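Local coordinates for protein imine reductase (Amycolatopsis orientalis, PDB 5A9R) that probably reduces imines at the expense of NADPH, as a dimeric oxidoreductase of the HIBADH-related family that binds NADP(+), at residues R89-L94 and T114-G119; E267-A272 and Y283-L288. All coordinates share one frame; numbering follows the deposited sequence.

In the fold
Starting from the N terminus, the chain first builds the Rossmann-type NADP(+)-binding domain, and contact 1 falls in its later half: strand 90-93 leads through helix 99-111 into strand 115-121, and the pairing of 89-94 with 114-119 closes that beta-alpha-beta crossover. The sheet is then completed, and the long helix 166-193 carries the chain over to the helical C-terminal domain. There contact 2 closes a shorter loop, as the chain turns back after helix 260-277 and lays residues 283-288 against 267-272. The two loops follow one another without nesting or crossing. The centres of the two contacts are about 39 Å apart, on opposite sides of the chain's centre, and each joins parts of a different domain.

Contact 1. Residues R89-L94 and T114-G119; sequences RVVVNL and TGYLDG
Tyr116 and Asn93 meet on one face of the sheet, where the phenol reaches across to the neighbouring strand. The tyrosine ring and the asparagine amide stand nearly perpendicular, with planes 86° apart. Asn93 ND2 gives a hydrogen bond to Tyr116 OH (2.9 Å), bent at the hydrogen and tilted from the amide plane. The hydroxyl in turn donates a hydrogen bond to Asp118 OD1 (2.6 Å), on the anti lone pair of the carboxylate, and Ser96 also bonds that oxygen. Along the CD2-CE2 side of the ring, Val91 CG1 lies 3.9 Å from Tyr116 CE2; with CG1 anti to the valine nitrogen (chi1 167°), CG2 is left to approach Thr114 OG1. Val92 and Leu117 occupy the reverse face and share Tyr137 of strand 134-139 as a neighbour.

The two strands run parallel, 12° apart, bonded in the usual staggered way: Val91 N reaches Gly115 O at 2.8 Å in an almost straight bond, and Leu117 N returns to Val91 O at 2.9 Å. Helix 99-111 connects them in a beta-alpha-beta crossover of the Rossmann-type domain; here its Ala105, Leu106 and Ala109 touch the tyrosine side chain. Asn93 OD1 bonds weakly to the backbone nitrogen of Asn95, an NADP(+)-binding residue. The chain of hydrogen bonds from amide through phenol to carboxylate thus gives buried polar groups partners and should restrict rotation of the phenol O-H.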
loop_
_atom_site.group_PDB
_atom_site.type_symbol
_atom_site.label_atom_id
_atom_site.label_comp_id
_atom_site.label_asym_id
_atom_site.label_seq_id
_atom_site.Cartn_x
_atom_site.Cartn_y
_atom_site.Cartn_z
ATOM N N ARG A 89 -36.968 18.026 -6.673
ATOM C CA ARG A 89 -36.458 16.676 -6.731
ATOM C C ARG A 89 -34.981 16.750 -6.338
ATOM O O ARG A 89 -34.473 17.804 -5.914
ATOM C CB ARG A 89 -36.657 16.082 -8.122
ATOM C CG ARG A 89 -38.092 16.096 -8.587
ATOM C CD ARG A 89 -38.375 15.335 -9.818
ATOM N NE ARG A 89 -39.816 15.597 -10.191
ATOM C CZ ARG A 89 -40.827 14.909 -9.652
ATOM N NH1 ARG A 89 -40.682 13.824 -8.912
ATOM N NH2 ARG A 89 -42.073 15.394 -9.877
ATOM N N VAL A 90 -34.383 15.558 -6.256
ATOM C CA VAL A 90 -33.011 15.409 -5.764
ATOM C C VAL A 90 -32.213 14.567 -6.697
ATOM O O VAL A 90 -32.700 13.527 -7.167
ATOM C CB VAL A 90 -33.033 14.739 -4.400
ATOM C CG1 VAL A 90 -31.659 14.303 -3.993
ATOM C CG2 VAL A 90 -33.597 15.724 -3.377
ATOM N N VAL A 91 -31.018 15.027 -7.005
ATOM C CA VAL A 91 -30.060 14.295 -7.848
ATOM C C VAL A 91 -28.914 13.761 -7.015
ATOM O O VAL A 91 -28.294 14.534 -6.300
ATOM C CB VAL A 91 -29.499 15.150 -9.032
ATOM C CG1 VAL A 91 -28.270 14.458 -9.688
ATOM C CG2 VAL A 91 -30.638 15.427 -10.045
ATOM N N VAL A 92 -28.679 12.446 -7.120
ATOM C CA VAL A 92 -27.480 11.800 -6.573
ATOM C C VAL A 92 -26.694 11.360 -7.782
ATOM O O VAL A 92 -27.126 10.400 -8.497
ATOM C CB VAL A 92 -27.853 10.634 -5.633
ATOM C CG1 VAL A 92 -26.548 9.918 -5.172
ATOM C CG2 VAL A 92 -28.669 11.078 -4.452
ATOM N N ASN A 93 -25.604 12.040 -8.104
ATOM C CA ASN A 93 -24.854 11.827 -9.292
ATOM C C ASN A 93 -23.633 11.008 -8.988
ATOM O O ASN A 93 -22.803 11.448 -8.162
ATOM C CB ASN A 93 -24.509 13.182 -9.849
ATOM C CG ASN A 93 -23.815 13.115 -11.212
ATOM O OD1 ASN A 93 -23.601 12.028 -11.759
ATOM N ND2 ASN A 93 -23.395 14.262 -11.723
ATOM N N LEU A 94 -23.578 9.817 -9.574
ATOM C CA LEU A 94 -22.549 8.853 -9.289
ATOM C C LEU A 94 -21.456 8.664 -10.357
ATOM O O LEU A 94 -20.711 7.745 -10.309
ATOM C CB LEU A 94 -23.191 7.523 -8.876
ATOM C CG LEU A 94 -24.175 7.589 -7.716
ATOM C CD1 LEU A 94 -24.966 6.328 -7.511
ATOM C CD2 LEU A 94 -23.467 7.958 -6.430
ATOM N N THR A 114 -33.169 21.913 -7.501
ATOM C CA THR A 114 -32.925 20.481 -7.238
ATOM C C THR A 114 -31.847 20.300 -6.224
ATOM O O THR A 114 -30.849 20.972 -6.366
ATOM C CB THR A 114 -32.858 19.690 -8.544
ATOM O OG1 THR A 114 -32.172 18.409 -8.603
ATOM C CG2 THR A 114 -33.456 20.336 -9.699
ATOM N N GLY A 115 -32.070 19.424 -5.284
ATOM C CA GLY A 115 -31.024 19.074 -4.340
ATOM C C GLY A 115 -29.980 18.237 -5.030
ATOM O O GLY A 115 -30.285 17.558 -6.004
ATOM N N TYR A 116 -28.749 18.351 -4.559
ATOM C CA TYR A 116 -27.651 17.663 -5.215
ATOM C C TYR A 116 -26.653 17.017 -4.279
ATOM O O TYR A 116 -26.136 17.668 -3.380
ATOM C CB TYR A 116 -26.932 18.583 -6.150
ATOM C CG TYR A 116 -25.886 17.962 -7.047
ATOM C CD1 TYR A 116 -24.588 17.853 -6.617
ATOM C CD2 TYR A 116 -26.192 17.498 -8.322
ATOM C CE1 TYR A 116 -23.633 17.230 -7.438
ATOM C CE2 TYR A 116 -25.275 16.868 -9.124
ATOM C CZ TYR A 116 -23.980 16.764 -8.702
ATOM O OH TYR A 116 -23.034 16.118 -9.499
ATOM N N LEU A 117 -26.322 15.757 -4.555
ATOM C CA LEU A 117 -25.253 15.067 -3.842
ATOM C C LEU A 117 -24.408 14.313 -4.893
ATOM O O LEU A 117 -24.971 13.683 -5.782
ATOM C CB LEU A 117 -25.884 14.126 -2.844
ATOM C CG LEU A 117 -25.070 13.418 -1.839
ATOM C CD1 LEU A 117 -24.403 14.440 -0.869
ATOM C CD2 LEU A 117 -25.882 12.383 -1.123
ATOM N N ASP A 118 -23.073 14.417 -4.834
ATOM C CA ASP A 118 -22.185 13.753 -5.760
ATOM C C ASP A 118 -21.640 12.549 -5.020
ATOM O O ASP A 118 -21.514 12.603 -3.810
ATOM C CB ASP A 118 -21.035 14.649 -6.170
ATOM C CG ASP A 118 -20.507 14.309 -7.525
ATOM O OD1 ASP A 118 -21.122 14.657 -8.558
ATOM O OD2 ASP A 118 -19.472 13.577 -7.653
ATOM N N GLY A 119 -21.487 11.421 -5.695
ATOM C CA GLY A 119 -20.963 10.270 -4.986
ATOM C C GLY A 119 -20.010 9.459 -5.865
ATOM O O GLY A 119 -20.061 9.480 -7.109
#

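Contact 2. Residues E267-A272 and Y283-L288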
loop_
_atom_site.group_PDB
_atom_site.type_symbol
_atom_site.label_atom_id
_atom_site.label_comp_id
_atom_site.label_asym_id
_atom_site.label_seq_id
_atom_site.Cartn_x
_atom_site.Cartn_y
_atom_site.Cartn_z
ATOM N N GLU A 267 14.695 7.623 -8.088
ATOM C CA GLU A 267 14.767 8.870 -8.916
ATOM C C GLU A 267 14.079 10.010 -8.223
ATOM O O GLU A 267 14.578 11.191 -8.170
ATOM C CB GLU A 267 14.063 8.610 -10.273
ATOM C CG GLU A 267 15.004 7.917 -11.254
ATOM C CD GLU A 267 14.368 7.565 -12.617
ATOM O OE1 GLU A 267 13.222 8.037 -12.944
ATOM O OE2 GLU A 267 15.056 6.825 -13.387
ATOM N N LEU A 268 12.889 9.673 -7.724
ATOM C CA LEU A 268 12.081 10.622 -6.998
ATOM C C LEU A 268 12.872 11.181 -5.809
ATOM O O LEU A 268 12.926 12.424 -5.624
ATOM C CB LEU A 268 10.782 9.990 -6.595
ATOM C CG LEU A 268 10.132 10.793 -5.478
ATOM C CD1 LEU A 268 9.735 12.184 -6.021
ATOM C CD2 LEU A 268 8.909 10.039 -4.990
ATOM N N LEU A 269 13.535 10.328 -5.016
ATOM C CA LEU A 269 14.308 10.795 -3.902
ATOM C C LEU A 269 15.531 11.618 -4.333
ATOM O O LEU A 269 15.940 12.538 -3.677
ATOM C CB LEU A 269 14.823 9.677 -2.984
ATOM C CG LEU A 269 13.700 8.792 -2.413
ATOM C CD1 LEU A 269 14.257 7.975 -1.262
ATOM C CD2 LEU A 269 12.477 9.571 -1.935
ATOM N N ASP A 270 16.160 11.217 -5.396
ATOM C CA ASP A 270 17.286 11.996 -5.936
ATOM C C ASP A 270 16.900 13.447 -6.289
ATOM O O ASP A 270 17.656 14.359 -6.014
ATOM C CB ASP A 270 17.851 11.290 -7.192
ATOM C CG ASP A 270 18.590 10.001 -6.871
ATOM O OD1 ASP A 270 19.034 9.781 -5.728
ATOM O OD2 ASP A 270 18.739 9.190 -7.825
ATOM N N ARG A 271 15.751 13.613 -6.918
ATOM C CA ARG A 271 15.197 14.949 -7.152
ATOM C C ARG A 271 14.974 15.776 -5.895
ATOM O O ARG A 271 15.318 16.971 -5.858
ATOM C CB ARG A 271 13.946 14.904 -7.889
ATOM C CG ARG A 271 14.117 14.889 -9.372
ATOM C CD ARG A 271 12.741 15.182 -9.962
ATOM N NE ARG A 271 11.798 14.086 -9.669
ATOM C CZ ARG A 271 11.846 12.876 -10.238
ATOM N NH1 ARG A 271 12.777 12.548 -11.141
ATOM N NH2 ARG A 271 10.961 11.961 -9.903
ATOM N N ALA A 272 14.407 15.171 -4.864
ATOM C CA ALA A 272 14.293 15.853 -3.586
ATOM C C ALA A 272 15.656 16.203 -2.973
ATOM O O ALA A 272 15.827 17.321 -2.453
ATOM C CB ALA A 272 13.470 15.030 -2.610
ATOM N N TYR A 283 9.179 12.090 3.950
ATOM C CA TYR A 283 7.895 12.593 3.501
ATOM C C TYR A 283 7.920 13.981 2.940
ATOM O O TYR A 283 6.931 14.356 2.266
ATOM C CB TYR A 283 6.879 12.445 4.685
ATOM C CG TYR A 283 7.115 11.110 5.270
ATOM C CD1 TYR A 283 6.575 10.002 4.640
ATOM C CD2 TYR A 283 8.013 10.923 6.389
ATOM C CE1 TYR A 283 6.841 8.702 5.102
ATOM C CE2 TYR A 283 8.297 9.638 6.853
ATOM C CZ TYR A 283 7.701 8.539 6.224
ATOM O OH TYR A 283 8.002 7.288 6.725
ATOM N N SER A 284 9.031 14.759 3.109
ATOM C CA SER A 284 9.242 16.029 2.506
ATOM C C SER A 284 9.103 15.978 0.972
ATOM O O SER A 284 8.821 16.985 0.377
ATOM C CB SER A 284 10.610 16.629 2.843
ATOM O OG SER A 284 11.676 15.814 2.339
ATOM N N VAL A 285 9.248 14.820 0.414
ATOM C CA VAL A 285 9.119 14.660 -1.049
ATOM C C VAL A 285 7.745 15.150 -1.514
ATOM O O VAL A 285 7.585 15.663 -2.612
ATOM C CB VAL A 285 9.328 13.219 -1.515
ATOM C CG1 VAL A 285 10.684 12.709 -1.247
ATOM C CG2 VAL A 285 8.359 12.242 -0.984
ATOM N N ILE A 286 6.698 15.040 -0.665
ATOM C CA ILE A 286 5.380 15.547 -1.055
ATOM C C ILE A 286 5.418 16.999 -1.473
ATOM O O ILE A 286 4.594 17.474 -2.306
ATOM C CB ILE A 286 4.283 15.301 0.059
ATOM C CG1 ILE A 286 2.885 15.485 -0.519
ATOM C CG2 ILE A 286 4.529 16.174 1.266
ATOM C CD1 ILE A 286 1.868 15.140 0.558
ATOM N N GLU A 287 6.410 17.732 -0.961
ATOM C CA GLU A 287 6.419 19.134 -1.195
ATOM C C GLU A 287 6.854 19.463 -2.612
ATOM O O GLU A 287 6.589 20.573 -3.089
ATOM C CB GLU A 287 7.284 19.878 -0.143
ATOM C CG GLU A 287 6.746 19.778 1.311
ATOM C CD GLU A 287 5.284 20.276 1.574
ATOM O OE1 GLU A 287 4.780 21.103 0.793
ATOM O OE2 GLU A 287 4.600 19.822 2.557
ATOM N N LEU A 288 7.456 18.518 -3.273
ATOM C CA LEU A 288 7.748 18.646 -4.740
ATOM C C LEU A 288 6.485 18.657 -5.537
ATOM O O LEU A 288 6.489 19.169 -6.665
ATOM C CB LEU A 288 8.643 17.505 -5.255
ATOM C CG LEU A 288 10.082 17.300 -4.651
ATOM C CD1 LEU A 288 10.776 15.970 -5.043
ATOM C CD2 LEU A 288 10.902 18.506 -5.018
#
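Leu288 and Val285 both bear on Ala272, whose small side chain lets the two segments come close: the CA atoms of Ala272 and Val285 are 5.9 Å apart. Leu288 presents a single methyl, with CD1 3.7 Å from Ala272 CB and also lying against the helix backbone at Ala272 N. That same CD1 meets Leu268 CD1 at 4.0 Å, the two leucine side chains running antiparallel past one another. Val285 uses one branch as well. Its CG1, turned anti to the carbonyl carbon (chi1 -63°), stands 3.7 Å from Leu269 CD2 and 3.9 Å from Ala272 CB. Leu269 starts off away from 283-288, and it is the far end of its chain that comes back to touch the valine methyl. No hydrogen bond crosses between the segments; the contact is apolar packing.

In the all-helical C-terminal domain, this is how the last residues of the chain fold back onto helix 260-277. They do so in a tightly wound piece whose backbone bonds run from residue i+3 to i, such as Leu288 N to Val285 O at 2.9 Å, a spacing that puts Val285 and Leu288 on the same side.

Further out, Leu238 of helix 238-254 touches both Ala272 and Val285, while Phe277 lies against Ala272 from later in its own helix. The second subunit also takes part: its Leu186 packs on Val285 and its Asn183 on Leu268. Arg271, at the margin, sends NH2 into a salt bridge with Glu260 of that second subunit.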